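Local coordinates for protein putative sulfatase yidJ (Bacteroides fragilis, PDB 2QZU) that probably hydrolyses sulfate esters as a metal-dependent member of the sulfatase family, within the alkaline phosphatase clan, at residues M338-P343 and P363-M368; G370-I375 and T381-N386; P400-K405 and T472-A477. One frame throughout, in Å; residues are numbered along the deposited sequence.

The three contacts follow one another along the chain, each closing before the next opens. Interactions 1 and 2 are close neighbours, with centres about 10 Å apart. Helix 361-368 of interaction 1 leads into the loop 370-375 of interaction 2. S367 OG of that helix meets D383 OD2 at 2.6 Å, a probable hydrogen bond. Interaction 3 lies in the C-terminal part, where strand 399-404 starts the four-stranded antiparallel sheet. Its centre is about 27 Å from that of interaction 1 and about 23 Å from that of interaction 2. Nearest atoms of interactions 2 and 3 remain about 5 Å apart. S76 is the predicted 3-oxoalanine position, unmodified here.

Interaction 1 of 3, residues M338-P343 and P363-M368; sequences MILSWP and PTLLSM
L340, on strand 338-341, and W342, just past its end, both meet M368, a selenomethionine on helix 361-368. The main kind of contact is apolar. L340 and M368 point at each other tip to tip, with L340 CD2 4.1 Å from M368 CE. The other branch of the leucine turns to the helix one turn earlier, where L340 CD1 lies 4.4 Å from L365 CD2. The two leucines therefore touch lightly, and M368 carries more of the contact. Its chain is extended as far as SE and then bends (chi3 71°). The bend turns the terminal methyl to where it touches both L340 and the indole.

The second kind of contact involves the indole. The side chains of W342 and M368 run past each other in opposite directions, and W342 CE3 comes within 3.9 Å of M368 CE. W342 has CG anti to the backbone N (chi1 -175°), which carries the six-membered ring out to the helix. There W342 CH2 is 3.5 Å from M368 O. The carbonyl oxygen approaches the ring obliquely. The polar end of the indole is used elsewhere: W342 NE1 makes a weak hydrogen bond to N305 OD1.

All four touching residues are buried. The contact lays helix 361-368 against one side of the central mixed sheet of the sulfatase fold. Strand 338-341 runs between strands 306-311 and 64-66, antiparallel to both. I339 packs on helix 54-61. L340 and W342 also touch I307 of strand 306-311, while L389 of helix 385-390 packs against both W342 and M368.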
loop_
_atom_site.group_PDB
_atom_site.type_symbol
_atom_site.label_atom_id
_atom_site.label_comp_id
_atom_site.label_asym_id
_atom_site.label_seq_id
_atom_site.Cartn_x
_atom_site.Cartn_y
_atom_site.Cartn_z
HETATM N N MSE A 338 -10.251 15.570 22.530
HETATM C CA MSE A 338 -10.963 16.835 22.585
HETATM C C MSE A 338 -10.270 17.676 23.640
HETATM O O MSE A 338 -10.596 17.602 24.826
HETATM C CB MSE A 338 -12.428 16.589 22.969
HETATM C CG MSE A 338 -13.295 17.824 23.077
HETATM SE SE MSE A 338 -13.731 18.617 21.372
HETATM C CE MSE A 338 -14.984 17.277 20.703
ATOM N N ILE A 339 -9.288 18.450 23.193
ATOM C CA ILE A 339 -8.513 19.327 24.059
ATOM C C ILE A 339 -8.816 20.761 23.647
ATOM O O ILE A 339 -8.781 21.094 22.462
ATOM C CB ILE A 339 -6.998 19.070 23.896
ATOM C CG1 ILE A 339 -6.669 17.624 24.271
ATOM C CG2 ILE A 339 -6.205 20.032 24.777
ATOM C CD1 ILE A 339 -5.235 17.239 24.001
ATOM N N LEU A 340 -9.114 21.610 24.622
ATOM C CA LEU A 340 -9.435 22.997 24.331
ATOM C C LEU A 340 -8.734 23.940 25.302
ATOM O O LEU A 340 -8.657 23.674 26.504
ATOM C CB LEU A 340 -10.954 23.192 24.399
ATOM C CG LEU A 340 -11.590 24.496 23.905
ATOM C CD1 LEU A 340 -13.061 24.247 23.619
ATOM C CD2 LEU A 340 -11.420 25.600 24.939
ATOM N N SER A 341 -8.207 25.036 24.771
ATOM C CA SER A 341 -7.540 26.024 25.598
ATOM C C SER A 341 -8.000 27.418 25.201
ATOM O O SER A 341 -8.326 27.676 24.045
ATOM C CB SER A 341 -6.016 25.925 25.454
ATOM O OG SER A 341 -5.590 26.316 24.161
ATOM N N TRP A 342 -8.036 28.305 26.188
ATOM C CA TRP A 342 -8.420 29.700 26.009
ATOM C C TRP A 342 -8.014 30.341 27.331
ATOM O O TRP A 342 -8.854 30.617 28.190
ATOM C CB TRP A 342 -9.932 29.838 25.786
ATOM C CG TRP A 342 -10.357 31.256 25.478
ATOM C CD1 TRP A 342 -9.541 32.306 25.155
ATOM C CD2 TRP A 342 -11.695 31.771 25.459
ATOM N NE1 TRP A 342 -10.288 33.442 24.937
ATOM C CE2 TRP A 342 -11.614 33.141 25.117
ATOM C CE3 TRP A 342 -12.959 31.206 25.696
ATOM C CZ2 TRP A 342 -12.747 33.956 25.006
ATOM C CZ3 TRP A 342 -14.085 32.019 25.584
ATOM C CH2 TRP A 342 -13.970 33.380 25.242
ATOM N N PRO A 343 -6.702 30.566 27.511
ATOM C CA PRO A 343 -6.129 31.159 28.721
ATOM C C PRO A 343 -6.873 32.363 29.291
ATOM O O PRO A 343 -7.101 32.440 30.496
ATOM C CB PRO A 343 -4.708 31.503 28.290
ATOM C CG PRO A 343 -4.387 30.400 27.336
ATOM C CD PRO A 343 -5.653 30.328 26.503
ATOM N N PRO A 363 -22.567 25.003 17.815
ATOM C CA PRO A 363 -23.201 25.920 18.771
ATOM C C PRO A 363 -22.330 26.252 19.987
ATOM O O PRO A 363 -22.339 27.384 20.473
ATOM C CB PRO A 363 -24.482 25.185 19.159
ATOM C CG PRO A 363 -24.069 23.751 19.090
ATOM C CD PRO A 363 -23.256 23.698 17.806
ATOM N N THR A 364 -21.577 25.269 20.468
ATOM C CA THR A 364 -20.717 25.470 21.631
ATOM C C THR A 364 -19.673 26.565 21.417
ATOM O O THR A 364 -19.569 27.491 22.222
ATOM C CB THR A 364 -20.015 24.150 22.030
ATOM O OG1 THR A 364 -21.009 23.157 22.319
ATOM C CG2 THR A 364 -19.140 24.351 23.269
ATOM N N LEU A 365 -18.907 26.474 20.332
ATOM C CA LEU A 365 -17.879 27.478 20.062
ATOM C C LEU A 365 -18.482 28.851 19.768
ATOM O O LEU A 365 -18.023 29.862 20.294
ATOM C CB LEU A 365 -16.993 27.036 18.892
ATOM C CG LEU A 365 -16.061 25.847 19.175
ATOM C CD1 LEU A 365 -15.439 25.353 17.874
ATOM C CD2 LEU A 365 -14.975 26.271 20.159
ATOM N N LEU A 366 -19.519 28.885 18.940
ATOM C CA LEU A 366 -20.151 30.156 18.599
ATOM C C LEU A 366 -20.637 30.906 19.838
ATOM O O LEU A 366 -20.444 32.115 19.945
ATOM C CB LEU A 366 -21.315 29.923 17.632
ATOM C CG LEU A 366 -21.171 30.470 16.207
ATOM C CD1 LEU A 366 -19.747 30.326 15.710
ATOM C CD2 LEU A 366 -22.149 29.745 15.290
ATOM N N SER A 367 -21.274 30.195 20.767
ATOM C CA SER A 367 -21.757 30.833 21.991
ATOM C C SER A 367 -20.568 31.279 22.845
ATOM O O SER A 367 -20.582 32.370 23.409
ATOM C CB SER A 367 -22.651 29.876 22.793
ATOM O OG SER A 367 -23.911 29.699 22.163
HETATM N N MSE A 368 -19.540 30.439 22.935
HETATM C CA MSE A 368 -18.353 30.787 23.714
HETATM C C MSE A 368 -17.696 32.044 23.149
HETATM O O MSE A 368 -17.134 32.850 23.890
HETATM C CB MSE A 368 -17.324 29.648 23.683
HETATM C CG MSE A 368 -17.676 28.428 24.512
HETATM SE SE MSE A 368 -16.374 27.015 24.207
HETATM C CE MSE A 368 -14.866 27.805 25.136
#

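Interaction 2 of 3, residues G370-I375 and T381-N386; sequences GFSKEI and TFDLSN
I375 and D383 meet at the surface, where the loop after helix 361-368 turns back toward helix 385-390. The isoleucine delta methyl does the touching: I375 CD1 is 4.0 Å from D383 OD2. I375 has CG1 anti to its carbonyl carbon (chi1 -61°), and its chain continues extended to CD1. The isoleucine comes in at a slant to the aspartate. S372 stands at the margin, with S372 OG 4.4 Å from D383 OD2, too long for a bond.

D383 bonds within its own segment as well as across to helix 361-368. D383 CG lies anti to the backbone N (chi1 178°), and the carboxylate uses its two oxygens differently. D383 OD1 turns back to its own chain and accepts two bonds. S385 N donates nearly straight, at 3.1 Å from D383 OD1 with an angle of 163°. S385 OG gives the shorter bond, 2.7 Å to D383 OD1, on the syn side and slightly out of the carboxylate plane. D383 OD2 instead takes a hydrogen bond from S367 OG of helix 361-368, and S367 OG is weakly bonded to S372 OG as well. The carboxylate is thus gripped at both oxygens, which should limit its rotation.

Within the loop, K373 NZ and E374 OE2 form a salt bridge of 3.0 Å between adjacent residues. Two local motifs frame the contact, a helix end and a helix start. G370, with positive phi, ends the preceding helix in a Schellman motif. D383 makes an Asx turn with S385 N, while L384 occupies the N-cap of helix 385-390.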
loop_
_atom_site.group_PDB
_atom_site.type_symbol
_atom_site.label_atom_id
_atom_site.label_comp_id
_atom_site.label_asym_id
_atom_site.label_seq_id
_atom_site.Cartn_x
_atom_site.Cartn_y
_atom_site.Cartn_z
ATOM N N GLY A 370 -19.182 34.565 21.713
ATOM C CA GLY A 370 -20.020 35.748 21.800
ATOM C C GLY A 370 -21.031 35.887 20.676
ATOM O O GLY A 370 -21.591 36.967 20.471
ATOM N N PHE A 371 -21.286 34.799 19.953
ATOM C CA PHE A 371 -22.228 34.839 18.838
ATOM C C PHE A 371 -23.400 33.870 19.000
ATOM O O PHE A 371 -23.873 33.284 18.026
ATOM C CB PHE A 371 -21.484 34.547 17.530
ATOM C CG PHE A 371 -20.386 35.535 17.224
ATOM C CD1 PHE A 371 -20.680 36.881 17.030
ATOM C CD2 PHE A 371 -19.059 35.125 17.162
ATOM C CE1 PHE A 371 -19.665 37.809 16.778
ATOM C CE2 PHE A 371 -18.036 36.043 16.910
ATOM C CZ PHE A 371 -18.340 37.388 16.719
ATOM N N SER A 372 -23.871 33.711 20.230
ATOM C CA SER A 372 -24.987 32.815 20.509
ATOM C C SER A 372 -26.228 33.159 19.672
ATOM O O SER A 372 -26.918 32.265 19.175
ATOM C CB SER A 372 -25.329 32.871 22.001
ATOM O OG SER A 372 -26.318 31.913 22.339
ATOM N N LYS A 373 -26.502 34.449 19.503
ATOM C CA LYS A 373 -27.672 34.881 18.737
ATOM C C LYS A 373 -27.576 34.544 17.248
ATOM O O LYS A 373 -28.585 34.573 16.538
ATOM C CB LYS A 373 -27.886 36.392 18.903
ATOM C CG LYS A 373 -26.846 37.247 18.192
ATOM C CD LYS A 373 -26.885 38.702 18.650
ATOM C CE LYS A 373 -28.033 39.476 18.031
ATOM N NZ LYS A 373 -27.860 39.628 16.559
ATOM N N GLU A 374 -26.372 34.222 16.779
ATOM C CA GLU A 374 -26.162 33.904 15.368
ATOM C C GLU A 374 -26.319 32.426 15.015
ATOM O O GLU A 374 -26.219 32.060 13.846
ATOM C CB GLU A 374 -24.773 34.371 14.909
ATOM C CG GLU A 374 -24.470 35.844 15.158
ATOM C CD GLU A 374 -25.501 36.771 14.549
ATOM O OE1 GLU A 374 -25.848 36.587 13.362
ATOM O OE2 GLU A 374 -25.959 37.692 15.256
ATOM N N ILE A 375 -26.552 31.576 16.011
ATOM C CA ILE A 375 -26.731 30.148 15.746
ATOM C C ILE A 375 -28.081 29.974 15.047
ATOM O O ILE A 375 -29.113 30.389 15.569
ATOM C CB ILE A 375 -26.722 29.333 17.058
ATOM C CG1 ILE A 375 -25.375 29.502 17.764
ATOM C CG2 ILE A 375 -26.956 27.857 16.762
ATOM C CD1 ILE A 375 -25.322 28.876 19.142
ATOM N N THR A 381 -27.502 20.192 17.304
ATOM C CA THR A 381 -26.571 19.706 18.318
ATOM C C THR A 381 -26.560 20.505 19.630
ATOM O O THR A 381 -27.126 21.598 19.714
ATOM C CB THR A 381 -25.150 19.600 17.731
ATOM O OG1 THR A 381 -24.713 20.886 17.281
ATOM C CG2 THR A 381 -25.149 18.637 16.543
ATOM N N PHE A 382 -25.919 19.945 20.654
ATOM C CA PHE A 382 -25.866 20.571 21.978
ATOM C C PHE A 382 -24.957 21.790 22.128
ATOM O O PHE A 382 -23.803 21.771 21.704
ATOM C CB PHE A 382 -25.443 19.549 23.043
ATOM C CG PHE A 382 -26.364 18.365 23.169
ATOM C CD1 PHE A 382 -26.139 17.208 22.423
ATOM C CD2 PHE A 382 -27.437 18.396 24.055
ATOM C CE1 PHE A 382 -26.970 16.098 22.560
ATOM C CE2 PHE A 382 -28.274 17.291 24.199
ATOM C CZ PHE A 382 -28.040 16.138 23.453
ATOM N N ASP A 383 -25.492 22.848 22.736
ATOM C CA ASP A 383 -24.722 24.058 23.005
ATOM C C ASP A 383 -24.207 23.833 24.423
ATOM O O ASP A 383 -24.936 24.031 25.399
ATOM C CB ASP A 383 -25.615 25.304 22.982
ATOM C CG ASP A 383 -24.850 26.577 23.309
ATOM O OD1 ASP A 383 -23.758 26.488 23.910
ATOM O OD2 ASP A 383 -25.351 27.675 22.978
ATOM N N LEU A 384 -22.954 23.414 24.534
ATOM C CA LEU A 384 -22.366 23.124 25.836
ATOM C C LEU A 384 -21.377 24.200 26.273
ATOM O O LEU A 384 -20.475 23.938 27.068
ATOM C CB LEU A 384 -21.656 21.765 25.774
ATOM C CG LEU A 384 -22.527 20.566 25.369
ATOM C CD1 LEU A 384 -21.655 19.353 25.080
ATOM C CD2 LEU A 384 -23.522 20.267 26.473
ATOM N N SER A 385 -21.560 25.412 25.765
ATOM C CA SER A 385 -20.659 26.513 26.090
ATOM C C SER A 385 -20.478 26.766 27.587
ATOM O O SER A 385 -19.354 26.975 28.055
ATOM C CB SER A 385 -21.134 27.795 25.397
ATOM O OG SER A 385 -22.476 28.091 25.733
ATOM N N ASN A 386 -21.574 26.749 28.340
ATOM C CA ASN A 386 -21.487 26.991 29.776
ATOM C C ASN A 386 -20.699 25.886 30.469
ATOM O O ASN A 386 -19.838 26.154 31.314
ATOM C CB ASN A 386 -22.885 27.095 30.388
ATOM C CG ASN A 386 -22.841 27.430 31.864
ATOM O OD1 ASN A 386 -23.105 26.582 32.717
ATOM N ND2 ASN A 386 -22.485 28.671 32.174
#

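Interaction 3 of 3, residues P400-K405 and T472-A477; sequences PYYFVK and TNDPFA
The Y402 ring and the D474 carboxylate are nearly coplanar, with planes 14° apart. D474 OD1 sits at the ring edge, in its plane, 3.7 Å from Y402 CE1. Water 1 also lies in that plane, beside the phenol oxygen. The two side chains run alongside each other, pointing opposite ways. The tyrosine has CG anti to its carbonyl carbon (chi1 -65°), which swings the ring end toward residues 472-477.

The water joins the two segments. It is hydrogen-bonded to Y402 OH at 2.6 Å. It donates to T472 OG1 at 2.7 Å. Its other donated bond goes to D474 OD1, at 2.8 Å. Y402 OH and T472 OG1 are 4.3 Å apart, too far for a direct bond, and the water bridges them. Each polar end has a further partner: Y402 OH bonds W468 NE1, T472 OG1 bonds W468 O, and D474 OD1 forms a salt bridge with R414 NE, which probably favours the charged carboxylate.

The second oxygen of D474 serves its own chain. D474 OD2 accepts from F476 N at 3.2 Å, an Asx turn. The N-H is well aligned (167°) but comes from above the carboxylate plane. N473, with positive phi, closes the Schellman motif that ends helix 455-471.

The contact ties the exit of that helix to strand 399-404, an outermost strand of the four-stranded antiparallel sheet. Strand 412-417 is its partner there and carries R414, which touches Y402 and F476. P89 and I90 of helix 89-92 pack on Y402 and D474 respectively.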
loop_
_atom_site.group_PDB
_atom_site.type_symbol
_atom_site.label_atom_id
_atom_site.label_comp_id
_atom_site.label_asym_id
_atom_site.label_seq_id
_atom_site.Cartn_x
_atom_site.Cartn_y
_atom_site.Cartn_z
ATOM N N PRO A 400 -26.155 10.547 20.727
ATOM C CA PRO A 400 -26.660 9.544 19.785
ATOM C C PRO A 400 -25.553 8.815 19.021
ATOM O O PRO A 400 -24.385 9.207 19.067
ATOM C CB PRO A 400 -27.524 10.376 18.848
ATOM C CG PRO A 400 -26.742 11.660 18.761
ATOM C CD PRO A 400 -26.367 11.913 20.204
ATOM N N TYR A 401 -25.937 7.736 18.344
ATOM C CA TYR A 401 -25.028 6.962 17.500
ATOM C C TYR A 401 -25.744 6.776 16.169
ATOM O O TYR A 401 -26.953 6.542 16.142
ATOM C CB TYR A 401 -24.717 5.582 18.080
ATOM C CG TYR A 401 -24.049 4.687 17.055
ATOM C CD1 TYR A 401 -22.756 4.956 16.604
ATOM C CD2 TYR A 401 -24.740 3.628 16.471
ATOM C CE1 TYR A 401 -22.171 4.196 15.590
ATOM C CE2 TYR A 401 -24.164 2.863 15.454
ATOM C CZ TYR A 401 -22.883 3.154 15.020
ATOM O OH TYR A 401 -22.311 2.412 14.005
ATOM N N TYR A 402 -25.003 6.853 15.068
ATOM C CA TYR A 402 -25.606 6.711 13.748
ATOM C C TYR A 402 -24.851 5.874 12.729
ATOM O O TYR A 402 -23.624 5.812 12.724
ATOM C CB TYR A 402 -25.760 8.085 13.074
ATOM C CG TYR A 402 -26.710 9.041 13.725
ATOM C CD1 TYR A 402 -28.069 9.030 13.401
ATOM C CD2 TYR A 402 -26.259 9.959 14.670
ATOM C CE1 TYR A 402 -28.951 9.912 14.007
ATOM C CE2 TYR A 402 -27.134 10.844 15.283
ATOM C CZ TYR A 402 -28.478 10.812 14.947
ATOM O OH TYR A 402 -29.357 11.664 15.569
ATOM N N PHE A 403 -25.637 5.248 11.862
ATOM C CA PHE A 403 -25.159 4.544 10.689
ATOM C C PHE A 403 -26.363 4.622 9.770
ATOM O O PHE A 403 -27.429 4.093 10.088
ATOM C CB PHE A 403 -24.807 3.071 10.861
ATOM C CG PHE A 403 -24.479 2.422 9.545
ATOM C CD1 PHE A 403 -23.349 2.825 8.833
ATOM C CD2 PHE A 403 -25.369 1.538 8.939
ATOM C CE1 PHE A 403 -23.117 2.370 7.534
ATOM C CE2 PHE A 403 -25.147 1.079 7.642
ATOM C CZ PHE A 403 -24.018 1.497 6.936
ATOM N N VAL A 404 -26.198 5.318 8.654
ATOM C CA VAL A 404 -27.276 5.480 7.688
ATOM C C VAL A 404 -26.846 4.890 6.353
ATOM O O VAL A 404 -25.784 5.234 5.834
ATOM C CB VAL A 404 -27.614 6.980 7.471
ATOM C CG1 VAL A 404 -28.772 7.119 6.479
ATOM C CG2 VAL A 404 -27.963 7.635 8.792
ATOM N N LYS A 405 -27.657 3.990 5.803
ATOM C CA LYS A 405 -27.329 3.406 4.508
ATOM C C LYS A 405 -27.685 4.516 3.525
ATOM O O LYS A 405 -28.853 4.882 3.397
ATOM C CB LYS A 405 -28.165 2.150 4.251
ATOM C CG LYS A 405 -27.721 1.367 3.023
ATOM C CD LYS A 405 -28.415 0.018 2.926
ATOM C CE LYS A 405 -27.967 -0.738 1.681
ATOM N NZ LYS A 405 -28.570 -2.097 1.620
ATOM N N THR A 472 -35.321 15.081 16.506
ATOM C CA THR A 472 -34.413 15.437 15.422
ATOM C C THR A 472 -34.990 15.239 14.016
ATOM O O THR A 472 -34.262 15.306 13.027
ATOM C CB THR A 472 -33.076 14.657 15.555
ATOM O OG1 THR A 472 -33.345 13.251 15.641
ATOM C CG2 THR A 472 -32.330 15.094 16.811
ATOM N N ASN A 473 -36.299 15.001 13.930
ATOM C CA ASN A 473 -36.972 14.824 12.639
ATOM C C ASN A 473 -36.293 13.742 11.797
ATOM O O ASN A 473 -35.966 13.957 10.628
ATOM C CB ASN A 473 -36.977 16.158 11.881
ATOM C CG ASN A 473 -37.918 16.162 10.680
ATOM O OD1 ASN A 473 -37.951 17.125 9.913
ATOM N ND2 ASN A 473 -38.688 15.094 10.519
ATOM N N ASP A 474 -36.085 12.582 12.412
ATOM C CA ASP A 474 -35.445 11.442 11.763
ATOM C C ASP A 474 -36.511 10.370 11.539
ATOM O O ASP A 474 -37.063 9.830 12.498
ATOM C CB ASP A 474 -34.330 10.920 12.679
ATOM C CG ASP A 474 -33.427 9.903 12.003
ATOM O OD1 ASP A 474 -32.293 9.716 12.497
ATOM O OD2 ASP A 474 -33.839 9.290 10.999
ATOM N N PRO A 475 -36.828 10.061 10.269
ATOM C CA PRO A 475 -37.840 9.049 9.935
ATOM C C PRO A 475 -37.664 7.685 10.614
ATOM O O PRO A 475 -38.625 6.927 10.742
ATOM C CB PRO A 475 -37.737 8.949 8.415
ATOM C CG PRO A 475 -37.385 10.350 8.020
ATOM C CD PRO A 475 -36.324 10.714 9.045
ATOM N N PHE A 476 -36.442 7.380 11.045
ATOM C CA PHE A 476 -36.139 6.107 11.706
ATOM C C PHE A 476 -36.980 5.948 12.986
ATOM O O PHE A 476 -37.237 4.831 13.445
ATOM C CB PHE A 476 -34.630 6.059 12.022
ATOM C CG PHE A 476 -34.093 4.681 12.308
ATOM C CD1 PHE A 476 -34.356 4.044 13.519
ATOM C CD2 PHE A 476 -33.266 4.046 11.382
ATOM C CE1 PHE A 476 -33.794 2.800 13.806
ATOM C CE2 PHE A 476 -32.700 2.804 11.659
ATOM C CZ PHE A 476 -32.961 2.181 12.870
ATOM N N ALA A 477 -37.420 7.069 13.548
ATOM C CA ALA A 477 -38.234 7.050 14.762
ATOM C C ALA A 477 -39.479 6.179 14.606
ATOM O O ALA A 477 -39.913 5.528 15.554
ATOM C CB ALA A 477 -38.647 8.470 15.131
HETATM O O HOH W 1 -31.540 11.820 14.206
#